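Local coordinates for O-methyltransferase (Bacillus halodurans, PDB 2GPY), which probably transfers a methyl group from S-adenosylmethionine to a hydroxyl of a substrate not yet identified, as other members of the O-methyltransferase family do, at residues B[19-29]-B[65-74]; B[139-147]-B[190-198]. All blocks are in the same frame, centred on the assembly; numbering follows the deposited sequence. Where two conformers were deposited one is given.

How the contacts relate
Contact 1 (19-29 with 65-74) packs two helices against each other, whereas contact 2 (139-147 with 190-198) closes a helix over a short helical turn and the edge strand that follows it. They lie on opposite sides of the chain's centre, about 28 Å between centres and about 13 Å between nearest atoms, without touching; the Rossmann-like sheet runs between them. Contact 1 supplies one zinc ligand, Glu29, whose site is completed by Glu93 and His97; contact 2 supplies Asp144 and His194 to another zinc ion. A bound magnesium ion lies about 10 Å from the Tyr67 side chain, and one about 12 Å from that of Tyr139; Asn160 and Asp206 are magnesium ligands.

Contact 1: residues B[19-29]-B[65-74]; sequences RDQYIEQMERE and IGYSAIRMAQ
Tyr67 OH donates a hydrogen bond to Glu27 OE2, 2.6 Å away, the one hydrogen bond that crosses between the two helices. It meets the carboxylate on the anti side, 18° out of its plane. The syn lone pairs are taken: Arg19 grips Glu27 side-on, with NE on OE2 and NH2 on OE1 at 2.9 Å, so OE2 accepts from two donors. Away from this polar end, Ile23 and Met26 carry most of the packing. Ile23 is a knob among Tyr67, Ile70, Arg71 and Gln74; its CG2 touches Tyr67 CE1 at 3.6 Å, while CD1 meets Ile70 CG2 and the amide of Gln74. Selenomethionine Met26 runs straight as far as SE and then turns at chi3 (70°), which brings CE to 3.5 Å from Ile65 O and beside Tyr67 N.

Further out, Arg71 NH1 donates to Tyr67 OH at 3.1 Å, close to its own guanidinium plane, fixing the hydroxyl from its own helix. Arg19 CG sits over the centre of the Arg71 guanidinium, 3.6 Å from CZ. Arg71 also salt-bridges Glu44, and Glu24 adds charge over one face of the Arg19 guanidinium. At the far end Glu29 brushes Ile65 CD1 and binds zinc with Glu93 and His97. Helix 21-32 here packs nearly antiparallel (156°, short segments) on helix 67-75, which follows strand 57-61 of the Rossmann-like sheet. The charged groups of the two arginines stay 4.5 Å apart, Arg19 NE to Arg71 NH1, between acidic partners, an arrangement that probably offsets their mutual repulsion and favours a charged Glu27.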
loop_
_atom_site.group_PDB
_atom_site.type_symbol
_atom_site.label_atom_id
_atom_site.label_comp_id
_atom_site.label_asym_id
_atom_site.label_seq_id
_atom_site.Cartn_x
_atom_site.Cartn_y
_atom_site.Cartn_z
ATOM N N ARG B 19 -2.601 4.207 22.418
ATOM C CA ARG B 19 -3.966 4.318 21.935
ATOM C C ARG B 19 -4.770 5.039 23.029
ATOM O O ARG B 19 -4.278 5.224 24.139
ATOM C CB ARG B 19 -4.544 2.925 21.622
ATOM C CG ARG B 19 -4.131 2.272 20.261
ATOM C CD ARG B 19 -2.709 1.716 20.263
ATOM N NE ARG B 19 -2.528 0.647 21.249
ATOM C CZ ARG B 19 -1.435 0.468 21.989
ATOM N NH1 ARG B 19 -0.396 1.294 21.879
ATOM N NH2 ARG B 19 -1.385 -0.534 22.860
ATOM N N ASP B 20 -5.979 5.478 22.703
ATOM C CA ASP B 20 -6.942 5.937 23.713
ATOM C C ASP B 20 -7.068 4.853 24.791
ATOM O O ASP B 20 -7.065 3.657 24.473
ATOM C CB ASP B 20 -8.289 6.234 23.028
ATOM C CG ASP B 20 -9.482 6.306 24.003
ATOM O OD1 ASP B 20 -9.333 6.679 25.191
ATOM O OD2 ASP B 20 -10.603 5.991 23.554
ATOM N N GLN B 21 -7.160 5.252 26.061
ATOM C CA GLN B 21 -7.234 4.257 27.143
ATOM C C GLN B 21 -8.322 3.190 26.873
ATOM O O GLN B 21 -8.167 1.999 27.234
ATOM C CB GLN B 21 -7.396 4.937 28.526
ATOM C CG GLN B 21 -8.840 5.168 29.005
ATOM C CD GLN B 21 -8.964 5.930 30.351
ATOM O OE1 GLN B 21 -8.459 5.479 31.380
ATOM N NE2 GLN B 21 -9.679 7.067 30.342
ATOM N N TYR B 22 -9.416 3.604 26.240
ATOM C CA TYR B 22 -10.550 2.677 26.003
ATOM C C TYR B 22 -10.159 1.566 25.037
ATOM O O TYR B 22 -10.578 0.419 25.214
ATOM C CB TYR B 22 -11.774 3.407 25.458
ATOM C CG TYR B 22 -13.058 2.581 25.467
ATOM C CD1 TYR B 22 -13.896 2.569 26.589
ATOM C CD2 TYR B 22 -13.447 1.839 24.346
ATOM C CE1 TYR B 22 -15.088 1.824 26.608
ATOM C CE2 TYR B 22 -14.640 1.111 24.339
ATOM C CZ TYR B 22 -15.444 1.097 25.484
ATOM O OH TYR B 22 -16.617 0.395 25.526
ATOM N N ILE B 23 -9.400 1.944 24.004
ATOM C CA ILE B 23 -8.813 1.032 22.996
ATOM C C ILE B 23 -7.804 0.089 23.655
ATOM O O ILE B 23 -7.844 -1.114 23.422
ATOM C CB ILE B 23 -8.144 1.847 21.886
ATOM C CG1 ILE B 23 -9.123 2.910 21.355
ATOM C CG2 ILE B 23 -7.604 0.952 20.722
ATOM C CD1 ILE B 23 -10.088 2.395 20.365
ATOM N N GLU B 24 -6.929 0.636 24.509
ATOM C CA GLU B 24 -5.984 -0.185 25.258
ATOM C C GLU B 24 -6.693 -1.210 26.142
ATOM O O GLU B 24 -6.219 -2.336 26.286
ATOM C CB GLU B 24 -5.015 0.682 26.076
ATOM C CG GLU B 24 -4.206 1.594 25.163
ATOM C CD GLU B 24 -2.891 2.051 25.743
ATOM O OE1 GLU B 24 -2.810 2.295 26.952
ATOM O OE2 GLU B 24 -1.933 2.189 24.957
ATOM N N GLN B 25 -7.829 -0.811 26.722
ATOM C CA GLN B 25 -8.649 -1.685 27.532
ATOM C C GLN B 25 -9.293 -2.783 26.684
ATOM O O GLN B 25 -9.453 -3.919 27.152
ATOM C CB GLN B 25 -9.721 -0.873 28.271
ATOM C CG GLN B 25 -10.617 -1.671 29.248
ATOM C CD GLN B 25 -9.889 -2.170 30.508
ATOM O OE1 GLN B 25 -8.860 -1.626 30.920
ATOM N NE2 GLN B 25 -10.444 -3.208 31.134
HETATM N N MSE B 26 -9.676 -2.446 25.457
HETATM C CA MSE B 26 -10.202 -3.456 24.503
HETATM C C MSE B 26 -9.142 -4.498 24.136
HETATM O O MSE B 26 -9.445 -5.693 24.015
HETATM C CB MSE B 26 -10.747 -2.790 23.235
HETATM C CG MSE B 26 -12.106 -2.115 23.424
HETATM SE SE MSE B 26 -12.639 -1.187 21.784
HETATM C CE MSE B 26 -12.961 -2.680 20.716
ATOM N N GLU B 27 -7.903 -4.046 23.968
ATOM C CA GLU B 27 -6.791 -4.950 23.663
ATOM C C GLU B 27 -6.530 -5.938 24.783
ATOM O O GLU B 27 -6.395 -7.135 24.524
ATOM C CB GLU B 27 -5.514 -4.178 23.367
ATOM C CG GLU B 27 -5.644 -3.292 22.139
ATOM C CD GLU B 27 -4.561 -2.257 22.082
ATOM O OE1 GLU B 27 -3.834 -2.105 23.091
ATOM O OE2 GLU B 27 -4.442 -1.592 21.049
ATOM N N ARG B 28 -6.431 -5.438 26.016
ATOM C CA ARG B 28 -6.226 -6.304 27.178
ATOM C C ARG B 28 -7.405 -7.250 27.365
ATOM O O ARG B 28 -7.220 -8.416 27.718
ATOM C CB ARG B 28 -5.985 -5.491 28.455
ATOM C CG ARG B 28 -4.580 -4.876 28.543
ATOM C CD ARG B 28 -4.313 -4.326 29.964
ATOM N NE ARG B 28 -5.343 -3.358 30.365
ATOM C CZ ARG B 28 -5.358 -2.071 30.005
ATOM N NH1 ARG B 28 -4.393 -1.564 29.240
ATOM N NH2 ARG B 28 -6.348 -1.284 30.411
ATOM N N GLU B 29 -8.609 -6.757 27.097
ATOM C CA GLU B 29 -9.821 -7.567 27.169
ATOM C C GLU B 29 -9.863 -8.722 26.160
ATOM O O GLU B 29 -10.267 -9.844 26.494
ATOM C CB GLU B 29 -11.043 -6.699 26.929
ATOM C CG GLU B 29 -12.331 -7.432 27.208
ATOM C CD GLU B 29 -13.526 -6.858 26.477
ATOM O OE1 GLU B 29 -13.767 -5.628 26.509
ATOM O OE2 GLU B 29 -14.247 -7.669 25.878
ATOM N N ILE B 65 -14.992 -8.210 18.516
ATOM C CA ILE B 65 -15.557 -7.218 19.455
ATOM C C ILE B 65 -15.441 -5.779 18.949
ATOM O O ILE B 65 -15.584 -4.827 19.721
ATOM C CB ILE B 65 -15.037 -7.374 20.941
ATOM C CG1 ILE B 65 -13.514 -7.175 21.009
ATOM C CG2 ILE B 65 -15.541 -8.712 21.554
ATOM C CD1 ILE B 65 -13.002 -6.783 22.393
ATOM N N GLY B 66 -15.141 -5.630 17.650
ATOM C CA GLY B 66 -15.168 -4.330 16.988
ATOM C C GLY B 66 -13.854 -3.551 17.002
ATOM O O GLY B 66 -13.818 -2.400 16.574
ATOM N N TYR B 67 -12.769 -4.181 17.439
ATOM C CA TYR B 67 -11.477 -3.485 17.504
ATOM C C TYR B 67 -10.981 -2.949 16.149
ATOM O O TYR B 67 -10.660 -1.747 16.034
ATOM C CB TYR B 67 -10.452 -4.412 18.129
ATOM C CG TYR B 67 -9.078 -3.803 18.281
ATOM C CD1 TYR B 67 -8.788 -2.964 19.341
ATOM C CD2 TYR B 67 -8.077 -4.104 17.368
ATOM C CE1 TYR B 67 -7.500 -2.407 19.478
ATOM C CE2 TYR B 67 -6.798 -3.583 17.504
ATOM C CZ TYR B 67 -6.517 -2.745 18.552
ATOM O OH TYR B 67 -5.225 -2.284 18.661
ATOM N N SER B 68 -10.955 -3.808 15.124
ATOM C CA SER B 68 -10.470 -3.363 13.799
ATOM C C SER B 68 -11.395 -2.324 13.157
ATOM O O SER B 68 -10.911 -1.353 12.582
ATOM C CB SER B 68 -10.190 -4.538 12.852
ATOM O OG SER B 68 -9.063 -5.275 13.302
ATOM N N ALA B 69 -12.713 -2.507 13.287
ATOM C CA ALA B 69 -13.684 -1.563 12.728
ATOM C C ALA B 69 -13.449 -0.196 13.367
ATOM O O ALA B 69 -13.394 0.826 12.684
ATOM C CB ALA B 69 -15.130 -2.007 12.990
ATOM N N ILE B 70 -13.345 -0.184 14.696
ATOM C CA ILE B 70 -13.100 1.047 15.449
ATOM C C ILE B 70 -11.804 1.741 15.063
ATOM O O ILE B 70 -11.812 2.944 14.786
ATOM C CB ILE B 70 -13.193 0.814 16.981
ATOM C CG1 ILE B 70 -14.677 0.632 17.354
ATOM C CG2 ILE B 70 -12.578 1.974 17.755
ATOM C CD1 ILE B 70 -14.912 0.039 18.757
ATOM N N ARG B 71 -10.697 0.999 15.053
ATOM C CA ARG B 71 -9.416 1.606 14.749
ATOM C C ARG B 71 -9.328 2.111 13.313
ATOM O O ARG B 71 -8.731 3.176 13.056
ATOM C CB ARG B 71 -8.307 0.623 15.086
ATOM C CG ARG B 71 -8.242 0.515 16.606
ATOM C CD ARG B 71 -6.880 0.344 17.128
ATOM N NE ARG B 71 -5.996 1.454 16.786
ATOM C CZ ARG B 71 -4.681 1.340 16.784
ATOM N NH1 ARG B 71 -4.145 0.188 17.126
ATOM N NH2 ARG B 71 -3.895 2.376 16.438
HETATM N N MSE B 72 -9.955 1.392 12.375
HETATM C CA MSE B 72 -10.051 1.914 10.998
HETATM C C MSE B 72 -10.897 3.187 10.895
HETATM O O MSE B 72 -10.493 4.159 10.196
HETATM C CB MSE B 72 -10.615 0.855 10.021
HETATM C CG MSE B 72 -9.664 -0.318 9.865
HETATM SE SE MSE B 72 -10.277 -1.612 8.478
HETATM C CE MSE B 72 -11.910 -2.309 9.358
ATOM N N ALA B 73 -12.053 3.199 11.574
ATOM C CA ALA B 73 -12.896 4.396 11.569
ATOM C C ALA B 73 -12.142 5.590 12.163
ATOM O O ALA B 73 -12.245 6.703 11.656
ATOM C CB ALA B 73 -14.223 4.159 12.338
ATOM N N GLN B 74 -11.395 5.358 13.242
ATOM C CA GLN B 74 -10.630 6.443 13.861
ATOM C C GLN B 74 -9.511 6.933 12.943
ATOM O O GLN B 74 -9.225 8.141 12.909
ATOM C CB GLN B 74 -10.048 6.002 15.196
ATOM C CG GLN B 74 -11.085 5.844 16.284
ATOM C CD GLN B 74 -10.438 5.452 17.599
ATOM O OE1 GLN B 74 -10.773 5.999 18.643
ATOM N NE2 GLN B 74 -9.499 4.510 17.552
#

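Contact 2: residues B[139-147]-B[190-198]; sequences YRRFFDMYS and WLLEHPQYD. With ZN (zinc ion), chain J.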
loop_
_atom_site.group_PDB
_atom_site.type_symbol
_atom_site.label_atom_id
_atom_site.label_comp_id
_atom_site.label_asym_id
_atom_site.label_seq_id
_atom_site.Cartn_x
_atom_site.Cartn_y
_atom_site.Cartn_z
ATOM N N TYR B 139 -12.671 -18.626 4.859
ATOM C CA TYR B 139 -11.884 -17.568 4.222
ATOM C C TYR B 139 -12.057 -17.543 2.681
ATOM O O TYR B 139 -12.339 -16.508 2.094
ATOM C CB TYR B 139 -10.408 -17.764 4.594
ATOM C CG TYR B 139 -9.415 -16.918 3.833
ATOM C CD1 TYR B 139 -9.452 -15.527 3.897
ATOM C CD2 TYR B 139 -8.411 -17.515 3.077
ATOM C CE1 TYR B 139 -8.507 -14.741 3.192
ATOM C CE2 TYR B 139 -7.465 -16.756 2.400
ATOM C CZ TYR B 139 -7.527 -15.376 2.441
ATOM O OH TYR B 139 -6.571 -14.645 1.751
ATOM N N ARG B 140 -11.905 -18.693 2.045
ATOM C CA ARG B 140 -12.011 -18.772 0.580
ATOM C C ARG B 140 -13.421 -18.458 0.081
ATOM O O ARG B 140 -13.582 -17.791 -0.945
ATOM C CB ARG B 140 -11.693 -20.172 0.108
ATOM C CG ARG B 140 -10.260 -20.522 0.034
ATOM C CD ARG B 140 -10.058 -21.200 -1.311
ATOM N NE ARG B 140 -9.250 -22.409 -1.237
ATOM C CZ ARG B 140 -8.743 -23.031 -2.295
ATOM N NH1 ARG B 140 -8.941 -22.551 -3.518
ATOM N NH2 ARG B 140 -8.027 -24.131 -2.126
ATOM N N ARG B 141 -14.432 -18.976 0.782
ATOM C CA ARG B 141 -15.823 -18.711 0.415
ATOM C C ARG B 141 -16.127 -17.229 0.578
ATOM O O ARG B 141 -16.802 -16.649 -0.270
ATOM C CB ARG B 141 -16.812 -19.558 1.237
ATOM C CG ARG B 141 -16.734 -21.046 0.932
ATOM C CD ARG B 141 -17.902 -21.754 1.569
ATOM N NE ARG B 141 -18.983 -21.948 0.604
ATOM C CZ ARG B 141 -20.212 -22.347 0.926
ATOM N NH1 ARG B 141 -20.540 -22.570 2.199
ATOM N NH2 ARG B 141 -21.121 -22.514 -0.028
ATOM N N PHE B 142 -15.593 -16.606 1.639
ATOM C CA PHE B 142 -15.772 -15.168 1.833
ATOM C C PHE B 142 -15.133 -14.360 0.711
ATOM O O PHE B 142 -15.709 -13.365 0.230
ATOM C CB PHE B 142 -15.165 -14.686 3.157
ATOM C CG PHE B 142 -15.873 -15.191 4.375
ATOM C CD1 PHE B 142 -17.224 -15.532 4.328
ATOM C CD2 PHE B 142 -15.185 -15.303 5.580
ATOM C CE1 PHE B 142 -17.882 -15.988 5.472
ATOM C CE2 PHE B 142 -15.841 -15.785 6.735
ATOM C CZ PHE B 142 -17.179 -16.113 6.672
ATOM N N PHE B 143 -13.926 -14.770 0.326
ATOM C CA PHE B 143 -13.231 -14.130 -0.787
ATOM C C PHE B 143 -14.089 -14.186 -2.061
ATOM O O PHE B 143 -14.344 -13.157 -2.676
ATOM C CB PHE B 143 -11.850 -14.753 -1.036
ATOM C CG PHE B 143 -11.019 -14.004 -2.072
ATOM C CD1 PHE B 143 -11.220 -14.188 -3.436
ATOM C CD2 PHE B 143 -10.065 -13.098 -1.673
ATOM C CE1 PHE B 143 -10.454 -13.477 -4.383
ATOM C CE2 PHE B 143 -9.300 -12.378 -2.601
ATOM C CZ PHE B 143 -9.481 -12.590 -3.965
ATOM N N ASP B 144 -14.539 -15.381 -2.438
ATOM C CA ASP B 144 -15.293 -15.547 -3.691
ATOM C C ASP B 144 -16.603 -14.751 -3.690
ATOM O O ASP B 144 -16.999 -14.176 -4.711
ATOM C CB ASP B 144 -15.564 -17.034 -3.945
ATOM C CG ASP B 144 -14.351 -17.752 -4.536
ATOM O OD1 ASP B 144 -13.355 -17.071 -4.853
ATOM O OD2 ASP B 144 -14.377 -18.985 -4.689
HETATM N N MSE B 145 -17.263 -14.745 -2.541
HETATM C CA MSE B 145 -18.583 -14.139 -2.376
HETATM C C MSE B 145 -18.564 -12.614 -2.373
HETATM O O MSE B 145 -19.464 -11.983 -2.930
HETATM C CB MSE B 145 -19.240 -14.621 -1.078
HETATM C CG MSE B 145 -20.539 -13.905 -0.775
HETATM SE SE MSE B 145 -21.725 -14.883 0.412
HETATM C CE MSE B 145 -21.980 -16.493 -0.685
ATOM N N TYR B 146 -17.555 -12.037 -1.714
ATOM C CA TYR B 146 -17.492 -10.597 -1.480
ATOM C C TYR B 146 -16.524 -9.830 -2.372
ATOM O O TYR B 146 -16.585 -8.616 -2.449
ATOM C CB TYR B 146 -17.211 -10.316 0.008
ATOM C CG TYR B 146 -18.445 -10.631 0.822
ATOM C CD1 TYR B 146 -19.523 -9.769 0.806
ATOM C CD2 TYR B 146 -18.565 -11.833 1.528
ATOM C CE1 TYR B 146 -20.700 -10.063 1.513
ATOM C CE2 TYR B 146 -19.738 -12.139 2.241
ATOM C CZ TYR B 146 -20.803 -11.243 2.212
ATOM O OH TYR B 146 -21.971 -11.494 2.908
ATOM N N SER B 147 -15.664 -10.541 -3.083
ATOM C CA SER B 147 -14.742 -9.854 -3.966
ATOM C C SER B 147 -15.465 -9.120 -5.129
ATOM O O SER B 147 -15.011 -8.056 -5.542
ATOM C CB SER B 147 -13.631 -10.792 -4.434
ATOM O OG SER B 147 -14.106 -11.781 -5.302
ATOM N N TRP B 190 -3.690 -20.335 -3.976
ATOM C CA TRP B 190 -4.926 -20.028 -4.719
ATOM C C TRP B 190 -5.105 -18.528 -4.755
ATOM O O TRP B 190 -5.555 -17.971 -5.748
ATOM C CB TRP B 190 -6.170 -20.718 -4.116
ATOM C CG TRP B 190 -6.644 -20.113 -2.834
ATOM C CD1 TRP B 190 -6.396 -20.567 -1.571
ATOM C CD2 TRP B 190 -7.439 -18.914 -2.681
ATOM N NE1 TRP B 190 -6.984 -19.722 -0.638
ATOM C CE2 TRP B 190 -7.628 -18.706 -1.295
ATOM C CE3 TRP B 190 -8.011 -18.002 -3.580
ATOM C CZ2 TRP B 190 -8.357 -17.622 -0.791
ATOM C CZ3 TRP B 190 -8.738 -16.922 -3.069
ATOM C CH2 TRP B 190 -8.900 -16.746 -1.690
ATOM N N LEU B 191 -4.721 -17.872 -3.667
ATOM C CA LEU B 191 -4.864 -16.440 -3.582
ATOM C C LEU B 191 -3.898 -15.781 -4.560
ATOM O O LEU B 191 -4.272 -14.873 -5.303
ATOM C CB LEU B 191 -4.572 -15.963 -2.154
ATOM C CG LEU B 191 -4.666 -14.451 -2.003
ATOM C CD1 LEU B 191 -6.063 -13.937 -2.415
ATOM C CD2 LEU B 191 -4.338 -14.074 -0.556
ATOM N N LEU B 192 -2.656 -16.263 -4.566
ATOM C CA LEU B 192 -1.602 -15.617 -5.345
ATOM C C LEU B 192 -1.790 -15.713 -6.866
ATOM O O LEU B 192 -1.248 -14.874 -7.604
ATOM C CB LEU B 192 -0.232 -16.134 -4.905
ATOM C CG LEU B 192 0.072 -15.775 -3.442
ATOM C CD1 LEU B 192 1.248 -16.568 -2.873
ATOM C CD2 LEU B 192 0.270 -14.280 -3.262
ATOM N N GLU B 193 -2.552 -16.709 -7.333
ATOM C CA GLU B 193 -2.757 -16.919 -8.778
ATOM C C GLU B 193 -4.198 -16.700 -9.275
ATOM O O GLU B 193 -4.526 -16.974 -10.440
ATOM C CB GLU B 193 -2.201 -18.278 -9.230
ATOM C CG GLU B 193 -2.787 -19.512 -8.568
ATOM C CD GLU B 193 -2.169 -20.802 -9.120
ATOM O OE1 GLU B 193 -0.995 -20.776 -9.577
ATOM O OE2 GLU B 193 -2.857 -21.851 -9.113
ATOM N N HIS B 194 -5.042 -16.183 -8.383
ATOM C CA HIS B 194 -6.399 -15.766 -8.711
ATOM C C HIS B 194 -6.348 -14.615 -9.715
ATOM O O HIS B 194 -5.748 -13.561 -9.426
ATOM C CB HIS B 194 -7.079 -15.238 -7.447
ATOM C CG HIS B 194 -8.513 -15.623 -7.341
ATOM N ND1 HIS B 194 -9.511 -14.978 -8.046
ATOM C CD2 HIS B 194 -9.119 -16.611 -6.643
ATOM C CE1 HIS B 194 -10.671 -15.544 -7.770
ATOM N NE2 HIS B 194 -10.461 -16.542 -6.929
ATOM N N PRO B 195 -6.965 -14.795 -10.887
ATOM C CA PRO B 195 -6.698 -13.870 -11.993
ATOM C C PRO B 195 -7.113 -12.387 -11.878
ATOM O O PRO B 195 -6.417 -11.531 -12.438
ATOM C CB PRO B 195 -7.392 -14.536 -13.188
ATOM C CG PRO B 195 -8.403 -15.420 -12.596
ATOM C CD PRO B 195 -7.825 -15.911 -11.315
ATOM N N GLN B 196 -8.208 -12.065 -11.216
ATOM C CA GLN B 196 -8.689 -10.675 -11.262
ATOM C C GLN B 196 -7.958 -9.769 -10.251
ATOM O O GLN B 196 -8.325 -8.602 -10.071
ATOM C CB GLN B 196 -10.207 -10.622 -11.027
ATOM C CG GLN B 196 -10.930 -9.482 -11.760
ATOM C CD GLN B 196 -12.465 -9.585 -11.712
ATOM O OE1 GLN B 196 -13.047 -10.352 -10.928
ATOM N NE2 GLN B 196 -13.121 -8.786 -12.543
ATOM N N TYR B 197 -6.930 -10.312 -9.609
ATOM C CA TYR B 197 -6.238 -9.597 -8.543
ATOM C C TYR B 197 -4.756 -9.645 -8.727
ATOM O O TYR B 197 -4.207 -10.597 -9.284
ATOM C CB TYR B 197 -6.608 -10.160 -7.174
ATOM C CG TYR B 197 -8.046 -9.885 -6.881
ATOM C CD1 TYR B 197 -9.051 -10.760 -7.312
ATOM C CD2 TYR B 197 -8.418 -8.709 -6.246
ATOM C CE1 TYR B 197 -10.398 -10.467 -7.069
ATOM C CE2 TYR B 197 -9.748 -8.421 -5.996
ATOM C CZ TYR B 197 -10.723 -9.288 -6.420
ATOM O OH TYR B 197 -12.049 -8.963 -6.160
ATOM N N ASP B 198 -4.136 -8.562 -8.276
ATOM C CA ASP B 198 -2.725 -8.392 -8.254
ATOM C C ASP B 198 -2.394 -8.515 -6.767
ATOM O O ASP B 198 -2.658 -7.599 -6.008
ATOM C CB ASP B 198 -2.477 -6.968 -8.703
ATOM C CG ASP B 198 -1.134 -6.768 -9.194
ATOM O OD1 ASP B 198 -0.193 -7.289 -8.540
ATOM O OD2 ASP B 198 -1.027 -6.083 -10.229
HETATM ZN ZN ZN J . -12.191 -17.562 -6.495
HETATM O O HOH W 1 -11.218 -19.209 -5.667
#
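Trp190 offers one face of its indole to Arg140 and the edge of its six-membered ring to Phe143. The Arg140 guanidinium lies flat on the indole, planes 3° apart, with CZ 3.9 Å from the centroid of the five-membered ring in a cation-pi contact; CD adds a CH-pi contact over the same ring. Leu191 CB backs the opposite indole face. At the Phe143 ring, Trp190 CH2 approaches over one face, 3.5 Å from CG, in a T-shaped pair with planes at 80°, and Ser147 CB lies toward the rim of the other.

Phe143 points its edge at two more rings. CE1 stands over the centre of the His194 face, 4.0 Å from His194 CE1, and CZ reaches the face of Tyr197, 3.8 Å from CD1. With CG anti to the backbone N (chi1 -173°), the Phe143 ring is carried across to the other segment, among these three aromatic partners. Tyr139 completes the cluster, CE2 on Trp190 CZ2 at 3.4 Å, an oblique pair.

Beside the rings a zinc ion joins the segments, held by Asp144 OD1 and His194 NE2, each at 2.1 Å, and by a water. The Phe143 edge packed against the imidazole face should limit how that ligand turns.

Helix 139-146 packs on the sheet, Phe143 meeting Ile132 of strand 127-133 and Ile156 of strand 154-159, with segment 190-198 alongside. Tyr139 OH is hydrogen-bonded to Ser158 OG, while Leu191 and Tyr197 pack on strand 208-213, the neighbour of edge strand 197-202.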